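Local atomic coordinates of carbohydrate deacetylase Agd3 (Neosartorya fumigata, PDB entry 6NWZ), a protein that removes acetyl groups from N-acetylated sugars of the exopolysaccharide galactosaminogalactan, probably with a bound metal ion, and is required for biofilm formation by the fungus. Residues N251-D256 with I592-M597; G457-P462 with R539-M544. All blocks are in the same frame, centred on the assembly; numbering follows the deposited sequence.

Contact 1. Residues N251-D256 with I592-M597; sequences NTQIDD and ITHQEM. With ZN (zinc ion), chain L; ZN (zinc ion), chain M.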
ATOM      1  N   ASN A 251       7.101  -2.749   3.818  1.00 37.45           N
ATOM      2  CA  ASN A 251       8.481  -2.285   3.769  1.00 23.72           C
ATOM      3  C   ASN A 251       8.659  -1.162   4.782  1.00 33.29           C
ATOM      4  O   ASN A 251       7.998  -0.124   4.681  1.00 39.62           O
ATOM      5  CB  ASN A 251       8.846  -1.803   2.367  1.00 25.95           C
ATOM      6  CG  ASN A 251       8.646  -2.871   1.315  1.00 31.94           C
ATOM      7  OD1 ASN A 251       8.514  -4.054   1.632  1.00 34.76           O
ATOM      8  ND2 ASN A 251       8.631  -2.462   0.051  1.00 38.41           N
ATOM      9  N   THR A 252       9.554  -1.369   5.749  1.00 33.98           N
ATOM     10  CA  THR A 252       9.805  -0.400   6.814  1.00 31.12           C
ATOM     11  C   THR A 252      11.269   0.018   6.754  1.00 38.76           C
ATOM     12  O   THR A 252      12.158  -0.764   7.112  1.00 44.47           O
ATOM     13  CB  THR A 252       9.451  -0.986   8.181  1.00 21.16           C
ATOM     14  OG1 THR A 252      10.282  -2.120   8.452  1.00 32.25           O
ATOM     15  CG2 THR A 252       8.000  -1.431   8.199  1.00 20.49           C
ATOM     16  N   GLN A 253      11.519   1.249   6.314  1.00 38.58           N
ATOM     17  CA  GLN A 253      12.871   1.745   6.094  1.00 31.45           C
ATOM     18  C   GLN A 253      13.347   2.568   7.283  1.00 31.76           C
ATOM     19  O   GLN A 253      12.597   3.387   7.821  1.00 38.00           O
ATOM     20  CB  GLN A 253      12.935   2.588   4.824  1.00 22.89           C
ATOM     21  CG  GLN A 253      12.748   1.785   3.563  1.00 22.95           C
ATOM     22  CD  GLN A 253      12.830   2.644   2.330  1.00 25.07           C
ATOM     23  OE1 GLN A 253      12.432   3.808   2.344  1.00 37.89           O
ATOM     24  NE2 GLN A 253      13.361   2.081   1.254  1.00 28.08           N
ATOM     25  N   ILE A 254      14.600   2.351   7.679  1.00 39.96           N
ATOM     26  CA  ILE A 254      15.204   3.017   8.831  1.00 37.12           C
ATOM     27  C   ILE A 254      16.279   3.957   8.301  1.00 35.99           C
ATOM     28  O   ILE A 254      17.367   3.514   7.913  1.00 31.37           O
ATOM     29  CB  ILE A 254      15.792   2.019   9.833  1.00 36.40           C
ATOM     30  CG1 ILE A 254      14.769   0.939  10.187  1.00 35.89           C
ATOM     31  CG2 ILE A 254      16.262   2.751  11.082  1.00 30.92           C
ATOM     32  CD1 ILE A 254      13.496   1.474  10.782  1.00 31.78           C
ATOM     33  N   ASP A 255      15.988   5.256   8.301  1.00 36.88           N
ATOM     34  CA  ASP A 255      16.935   6.247   7.818  1.00 26.94           C
ATOM     35  C   ASP A 255      17.957   6.593   8.899  1.00 39.15           C
ATOM     36  O   ASP A 255      17.770   6.301  10.084  1.00 44.38           O
ATOM     37  CB  ASP A 255      16.209   7.521   7.376  1.00 33.18           C
ATOM     38  CG  ASP A 255      15.259   7.297   6.206  1.00 46.20           C
ATOM     39  OD1 ASP A 255      15.194   6.169   5.669  1.00 52.58           O
ATOM     40  OD2 ASP A 255      14.572   8.266   5.823  1.00 45.65           O
ATOM     41  N   ASP A 256      19.058   7.211   8.463  1.00 26.99           N
ATOM     42  CA  ASP A 256      20.026   7.860   9.346  1.00 40.49           C
ATOM     43  C   ASP A 256      20.870   6.868  10.140  1.00 38.40           C
ATOM     44  O   ASP A 256      21.391   7.212  11.204  1.00 38.81           O
ATOM     45  CB  ASP A 256      19.341   8.836  10.307  1.00 45.23           C
ATOM     46  CG  ASP A 256      18.626   9.960   9.590  1.00 43.84           C
ATOM     47  OD1 ASP A 256      18.600   9.960   8.341  1.00 51.18           O
ATOM     48  OD2 ASP A 256      18.093  10.853  10.282  1.00 64.71           O
ATOM     49  N   ILE A 592       9.899  -6.669   0.450  1.00 33.93           N
ATOM     50  CA  ILE A 592      10.831  -6.704  -0.669  1.00 43.03           C
ATOM     51  C   ILE A 592      11.775  -5.518  -0.543  1.00 35.93           C
ATOM     52  O   ILE A 592      11.465  -4.513   0.099  1.00 32.10           O
ATOM     53  CB  ILE A 592      10.113  -6.692  -2.035  1.00 26.49           C
ATOM     54  CG1 ILE A 592       9.243  -5.445  -2.181  1.00 32.79           C
ATOM     55  CG2 ILE A 592       9.256  -7.924  -2.187  1.00 26.35           C
ATOM     56  CD1 ILE A 592       8.418  -5.432  -3.448  1.00 26.88           C
ATOM     57  N   THR A 593      12.948  -5.651  -1.161  1.00 32.76           N
ATOM     58  CA  THR A 593      13.943  -4.594  -1.086  1.00 27.73           C
ATOM     59  C   THR A 593      13.471  -3.359  -1.846  1.00 35.23           C
ATOM     60  O   THR A 593      12.561  -3.415  -2.679  1.00 41.08           O
ATOM     61  CB  THR A 593      15.287  -5.056  -1.649  1.00 28.98           C
ATOM     62  OG1 THR A 593      15.210  -5.142  -3.077  1.00 36.70           O
ATOM     63  CG2 THR A 593      15.669  -6.410  -1.077  1.00 28.76           C
ATOM     64  N   HIS A 594      14.105  -2.227  -1.536  1.00 45.26           N
ATOM     65  CA  HIS A 594      13.792  -0.988  -2.236  1.00 43.91           C
ATOM     66  C   HIS A 594      13.936  -1.167  -3.740  1.00 46.16           C
ATOM     67  O   HIS A 594      13.104  -0.684  -4.516  1.00 37.27           O
ATOM     68  CB  HIS A 594      14.699   0.134  -1.724  1.00 29.92           C
ATOM     69  CG  HIS A 594      14.543   1.432  -2.453  1.00 34.47           C
ATOM     70  ND1 HIS A 594      13.941   2.534  -1.885  1.00 33.12           N
ATOM     71  CD2 HIS A 594      14.934   1.813  -3.692  1.00 32.36           C
ATOM     72  CE1 HIS A 594      13.957   3.534  -2.750  1.00 44.82           C
ATOM     73  NE2 HIS A 594      14.553   3.121  -3.854  1.00 32.97           N
ATOM     74  N   GLN A 595      14.980  -1.885  -4.165  1.00 49.44           N
ATOM     75  CA  GLN A 595      15.189  -2.152  -5.584  1.00 41.83           C
ATOM     76  C   GLN A 595      14.045  -2.972  -6.170  1.00 48.52           C
ATOM     77  O   GLN A 595      13.539  -2.657  -7.254  1.00 39.45           O
ATOM     78  CB  GLN A 595      16.526  -2.867  -5.775  1.00 34.00           C
ATOM     79  CG  GLN A 595      16.892  -3.151  -7.218  1.00 35.85           C
ATOM     80  CD  GLN A 595      18.378  -3.399  -7.405  1.00 42.09           C
ATOM     81  OE1 GLN A 595      19.188  -3.076  -6.536  1.00 57.39           O
ATOM     82  NE2 GLN A 595      18.745  -3.976  -8.541  1.00 41.66           N
ATOM     83  N   GLU A 596      13.621  -4.028  -5.466  1.00 41.07           N
ATOM     84  CA  GLU A 596      12.487  -4.821  -5.932  1.00 31.42           C
ATOM     85  C   GLU A 596      11.205  -4.001  -5.924  1.00 47.27           C
ATOM     86  O   GLU A 596      10.377  -4.115  -6.836  1.00 43.28           O
ATOM     87  CB  GLU A 596      12.315  -6.068  -5.062  1.00 41.09           C
ATOM     88  CG  GLU A 596      13.396  -7.123  -5.229  1.00 72.77           C
ATOM     89  CD  GLU A 596      13.253  -8.270  -4.241  1.00 85.96           C
ATOM     90  OE1 GLU A 596      13.588  -8.084  -3.049  1.00 76.12           O
ATOM     91  OE2 GLU A 596      12.797  -9.356  -4.659  1.00 90.97           O
ATOM     92  N   MET A 597      11.017  -3.177  -4.892  1.00 46.12           N
ATOM     93  CA  MET A 597       9.804  -2.376  -4.799  1.00 39.22           C
ATOM     94  C   MET A 597       9.714  -1.384  -5.948  1.00 43.67           C
ATOM     95  O   MET A 597       8.640  -1.192  -6.530  1.00 46.16           O
ATOM     96  CB  MET A 597       9.761  -1.660  -3.451  1.00 28.59           C
ATOM     97  CG  MET A 597       8.749  -0.539  -3.370  1.00 27.82           C
ATOM     98  SD  MET A 597       9.465   1.072  -3.739  1.00 41.72           S
ATOM     99  CE  MET A 597       8.560   2.082  -2.560  1.00 56.94           C
TER
HETATM  100 ZN    ZN L 913      17.882  11.102   6.884  1.00 54.98          ZN
HETATM  101 ZN    ZN M 914      14.391  10.571   6.614  1.00 74.26          ZN

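Contact 2. Residues G457-P462 with R539-M544; sequences GDNTRP and RHDGYM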
ATOM      1  N   GLY A 457      10.145   9.031  -2.093  1.00 40.07           N
ATOM      2  CA  GLY A 457       9.665  10.391  -1.928  1.00 34.69           C
ATOM      3  C   GLY A 457       9.067  10.680  -0.565  1.00 52.02           C
ATOM      4  O   GLY A 457       9.579  10.220   0.460  1.00 53.51           O
ATOM      5  N   ASP A 458       7.981  11.451  -0.547  1.00 54.46           N
ATOM      6  CA  ASP A 458       7.291  11.792   0.695  1.00 53.99           C
ATOM      7  C   ASP A 458       5.825  12.016   0.359  1.00 54.21           C
ATOM      8  O   ASP A 458       5.491  12.988  -0.326  1.00 56.96           O
ATOM      9  CB  ASP A 458       7.899  13.030   1.345  1.00 48.19           C
ATOM     10  CG  ASP A 458       7.270  13.353   2.685  1.00 51.01           C
ATOM     11  OD1 ASP A 458       6.530  12.502   3.225  1.00 54.45           O
ATOM     12  OD2 ASP A 458       7.517  14.463   3.202  1.00 65.53           O
ATOM     13  N   ASN A 459       4.954  11.131   0.849  1.00 45.01           N
ATOM     14  CA  ASN A 459       3.536  11.201   0.508  1.00 41.16           C
ATOM     15  C   ASN A 459       2.814  12.380   1.145  1.00 45.26           C
ATOM     16  O   ASN A 459       1.630  12.571   0.848  1.00 49.77           O
ATOM     17  CB  ASN A 459       2.836   9.897   0.888  1.00 37.60           C
ATOM     18  CG  ASN A 459       3.116   8.782  -0.100  1.00 49.43           C
ATOM     19  OD1 ASN A 459       4.000   8.901  -0.945  1.00 57.29           O
ATOM     20  ND2 ASN A 459       2.363   7.692   0.001  1.00 57.12           N
ATOM     21  N   THR A 460       3.470  13.168   2.002  1.00 43.74           N
ATOM     22  CA  THR A 460       2.875  14.407   2.492  1.00 45.36           C
ATOM     23  C   THR A 460       3.076  15.567   1.525  1.00 53.44           C
ATOM     24  O   THR A 460       2.492  16.636   1.729  1.00 51.62           O
ATOM     25  CB  THR A 460       3.452  14.783   3.864  1.00 47.72           C
ATOM     26  OG1 THR A 460       4.824  15.171   3.724  1.00 53.39           O
ATOM     27  CG2 THR A 460       3.362  13.608   4.831  1.00 32.69           C
ATOM     28  N   ARG A 461       3.882  15.377   0.483  1.00 60.45           N
ATOM     29  CA  ARG A 461       4.146  16.403  -0.519  1.00 59.76           C
ATOM     30  C   ARG A 461       3.540  15.964  -1.846  1.00 58.27           C
ATOM     31  O   ARG A 461       4.145  15.156  -2.569  1.00 45.13           O
ATOM     32  CB  ARG A 461       5.653  16.637  -0.660  1.00 52.94           C
ATOM     33  CG  ARG A 461       6.322  17.076   0.639  1.00 52.15           C
ATOM     34  CD  ARG A 461       7.819  16.812   0.637  1.00 48.34           C
ATOM     35  NE  ARG A 461       8.519  17.566  -0.398  1.00 50.33           N
ATOM     36  CZ  ARG A 461       9.820  17.457  -0.640  1.00 57.46           C
ATOM     37  NH1 ARG A 461      10.559  16.625   0.082  1.00 54.93           N
ATOM     38  NH2 ARG A 461      10.383  18.178  -1.602  1.00 61.82           N
ATOM     39  N   PRO A 462       2.351  16.458  -2.208  1.00 63.26           N
ATOM     40  CA  PRO A 462       1.690  15.981  -3.435  1.00 53.15           C
ATOM     41  C   PRO A 462       2.521  16.149  -4.695  1.00 54.22           C
ATOM     42  O   PRO A 462       2.298  15.419  -5.670  1.00 65.84           O
ATOM     43  CB  PRO A 462       0.411  16.831  -3.492  1.00 45.30           C
ATOM     44  CG  PRO A 462       0.159  17.224  -2.077  1.00 52.25           C
ATOM     45  CD  PRO A 462       1.518  17.420  -1.467  1.00 64.27           C
ATOM     46  N   ARG A 539      -1.925  -0.452  -1.357  1.00 28.28           N
ATOM     47  CA  ARG A 539      -0.868   0.519  -1.602  1.00 32.35           C
ATOM     48  C   ARG A 539       0.472  -0.097  -1.209  1.00 36.39           C
ATOM     49  O   ARG A 539       0.700  -0.405  -0.033  1.00 35.03           O
ATOM     50  CB  ARG A 539      -1.138   1.802  -0.820  1.00 34.82           C
ATOM     51  CG  ARG A 539      -2.473   2.459  -1.162  1.00 31.86           C
ATOM     52  CD  ARG A 539      -2.428   3.147  -2.517  1.00 29.16           C
ATOM     53  NE  ARG A 539      -1.613   4.356  -2.463  1.00 52.72           N
ATOM     54  CZ  ARG A 539      -2.103   5.585  -2.333  1.00 52.63           C
ATOM     55  NH1 ARG A 539      -3.416   5.778  -2.262  1.00 30.61           N
ATOM     56  NH2 ARG A 539      -1.277   6.622  -2.280  1.00 45.08           N
ATOM     57  N   HIS A 540       1.350  -0.286  -2.193  1.00 31.50           N
ATOM     58  CA  HIS A 540       2.651  -0.909  -1.981  1.00 27.24           C
ATOM     59  C   HIS A 540       3.716   0.067  -1.489  1.00 32.50           C
ATOM     60  O   HIS A 540       4.896  -0.302  -1.459  1.00 35.71           O
ATOM     61  CB  HIS A 540       3.131  -1.578  -3.272  1.00 38.05           C
ATOM     62  CG  HIS A 540       2.302  -2.753  -3.686  1.00 41.39           C
ATOM     63  ND1 HIS A 540       2.539  -3.460  -4.845  1.00 46.59           N
ATOM     64  CD2 HIS A 540       1.244  -3.352  -3.090  1.00 42.63           C
ATOM     65  CE1 HIS A 540       1.660  -4.440  -4.948  1.00 48.08           C
ATOM     66  NE2 HIS A 540       0.863  -4.398  -3.895  1.00 34.79           N
ATOM     67  N   ASP A 541       3.334   1.288  -1.115  1.00 40.52           N
ATOM     68  CA  ASP A 541       4.303   2.260  -0.627  1.00 36.49           C
ATOM     69  C   ASP A 541       4.931   1.774   0.673  1.00 36.02           C
ATOM     70  O   ASP A 541       4.281   1.129   1.501  1.00 42.98           O
ATOM     71  CB  ASP A 541       3.644   3.623  -0.389  1.00 43.76           C
ATOM     72  CG  ASP A 541       2.550   3.933  -1.390  1.00 46.95           C
ATOM     73  OD1 ASP A 541       2.172   3.028  -2.165  1.00 48.70           O
ATOM     74  OD2 ASP A 541       2.066   5.086  -1.399  1.00 41.09           O
ATOM     75  N   GLY A 542       6.211   2.092   0.851  1.00 38.28           N
ATOM     76  CA  GLY A 542       6.897   1.792   2.086  1.00 28.31           C
ATOM     77  C   GLY A 542       6.594   2.816   3.161  1.00 28.48           C
ATOM     78  O   GLY A 542       5.794   3.736   2.985  1.00 30.37           O
ATOM     79  N   TYR A 543       7.263   2.651   4.302  1.00 26.53           N
ATOM     80  CA  TYR A 543       7.029   3.489   5.469  1.00 25.42           C
ATOM     81  C   TYR A 543       8.349   4.039   5.993  1.00 36.16           C
ATOM     82  O   TYR A 543       9.375   3.352   5.980  1.00 33.72           O
ATOM     83  CB  TYR A 543       6.276   2.706   6.565  1.00 23.63           C
ATOM     84  CG  TYR A 543       4.859   2.353   6.155  1.00 25.44           C
ATOM     85  CD1 TYR A 543       4.604   1.255   5.341  1.00 27.12           C
ATOM     86  CD2 TYR A 543       3.777   3.132   6.559  1.00 25.72           C
ATOM     87  CE1 TYR A 543       3.314   0.935   4.947  1.00 31.59           C
ATOM     88  CE2 TYR A 543       2.480   2.817   6.169  1.00 21.88           C
ATOM     89  CZ  TYR A 543       2.256   1.717   5.362  1.00 27.41           C
ATOM     90  OH  TYR A 543       0.977   1.389   4.966  1.00 33.89           O
ATOM     91  N   MET A 544       8.308   5.285   6.456  1.00 32.21           N
ATOM     92  CA  MET A 544       9.497   6.039   6.831  1.00 25.86           C
ATOM     93  C   MET A 544       9.722   5.970   8.337  1.00 34.92           C
ATOM     94  O   MET A 544       8.842   6.349   9.120  1.00 37.39           O
ATOM     95  CB  MET A 544       9.352   7.492   6.387  1.00 27.17           C
ATOM     96  CG  MET A 544      10.456   8.401   6.882  1.00 44.57           C
ATOM     97  SD  MET A 544       9.866  10.091   7.079  1.00 44.37           S
ATOM     98  CE  MET A 544       8.728   9.882   8.445  1.00 62.46           C
TER

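Contact 1. Residues N251-D256 with I592-M597
Gln253 reaches from a central strand to His594, in the first turn of helix 594-607, and its side chain can be followed outward atom by atom. With CG anti to the carbonyl carbon (chi1 -69°), the extended stretch from CB to CD only spans the gap, and contact with the helix begins at the amide. There NE2 donates to ND1 of His594 at 3.2 Å, at the imidazole edge, with amide and ring nearly coplanar, 5° apart; NE2 also lies 3.8 Å from CB of His594. Two residues earlier, Asn251 OD1 accepts from the backbone N of Ile592 at 3.2 Å, the donor lying 34° off the carbonyl plane; ND2 of Asn251 lies 3.8 Å from CB of Met597. A capping box between Thr593 and Glu596 starts the helix. At the strand's far end, Asp255 OD2 binds one zinc ion with His546, and Asp256 OD1 binds another with His388 and His392, an Asp-His-His arrangement as in other metal-dependent polysaccharide deacetylases. Because NE2 of Gln253 is shared between His594 and Glu301 while OE1 accepts from Arg491, both ends of the amide are engaged and its rotation is probably fixed.

Contact 2. Residues G457-P462 with R539-M544
Asn459 and Asp541 make the one hydrogen bond that joins these two segments, and most of the remaining polar contacts shape the loop. In that bond ND2 of Asn459 donates to OD2 of Asp541 at 3.0 Å, with an N-H...acceptor angle of 153°. The oxygen lies in the amide plane and offers its anti lone pair, the one turned away from OD1. Amide and carboxylate stand almost perpendicular, 85° apart. With CG of Asn459 anti to the carbonyl carbon (chi1 -77°), the amide leaves its turn toward Asp541, just ahead of strand 542-546; its other end, OD1, accepts from the backbone N of Arg491 on strand 487-492.

Among the charged groups, Arg539, in the same segment as Asp541, forms a long salt bridge of 3.8 Å from its NH2 to Asp541 OD2, the oxygen already held by the amide.

Backbone and side-chain bonds give the loop its shape. A type I beta turn runs from Asp458 to Arg461, closed by Arg461 N to Asp458 O at 3.0 Å. Weak bonds from Thr460 N and OG1 to the Asp458 carboxylate add to it, and Arg461 forms a salt bridge with Glu339 elsewhere in the fold.

Nonpolar contacts come from outside: Pro490 touches both Asn459 and Asp541, and Phe601 of helix 594-607 packs on Asp541. The contact lies beside a metal site: the Asn459 side chain is about 7 Å from a bound zinc ion, and that of Arg539 about 4 Å from the side chain of His534, which binds zinc with Asp530. The amide and the more distant guanidinium both present positive character to OD2, which would be expected to favour the ionised form of the buried Asp541.

Starting from the N terminus, the chain first supplies 251-256, then 457-462, returns at 539-544 and finally reaches 592-597; all four segments belong to the deacetylase domain. Contact 1 closes the long loop, with 335 residues between its segments; contact 2 closes a shorter one of 76, lying wholly within it, so the two nest and do not cross. They meet through the sheet: strands 252-257 and 542-546 run parallel as neighbours, with probable hydrogen bonds from Tyr543 N to Asn251 O and from Gln253 N to Tyr543 O. Contact 1 fastens this sheet to helix 594-607, and contact 2 joins it to the loop following strand 454-456.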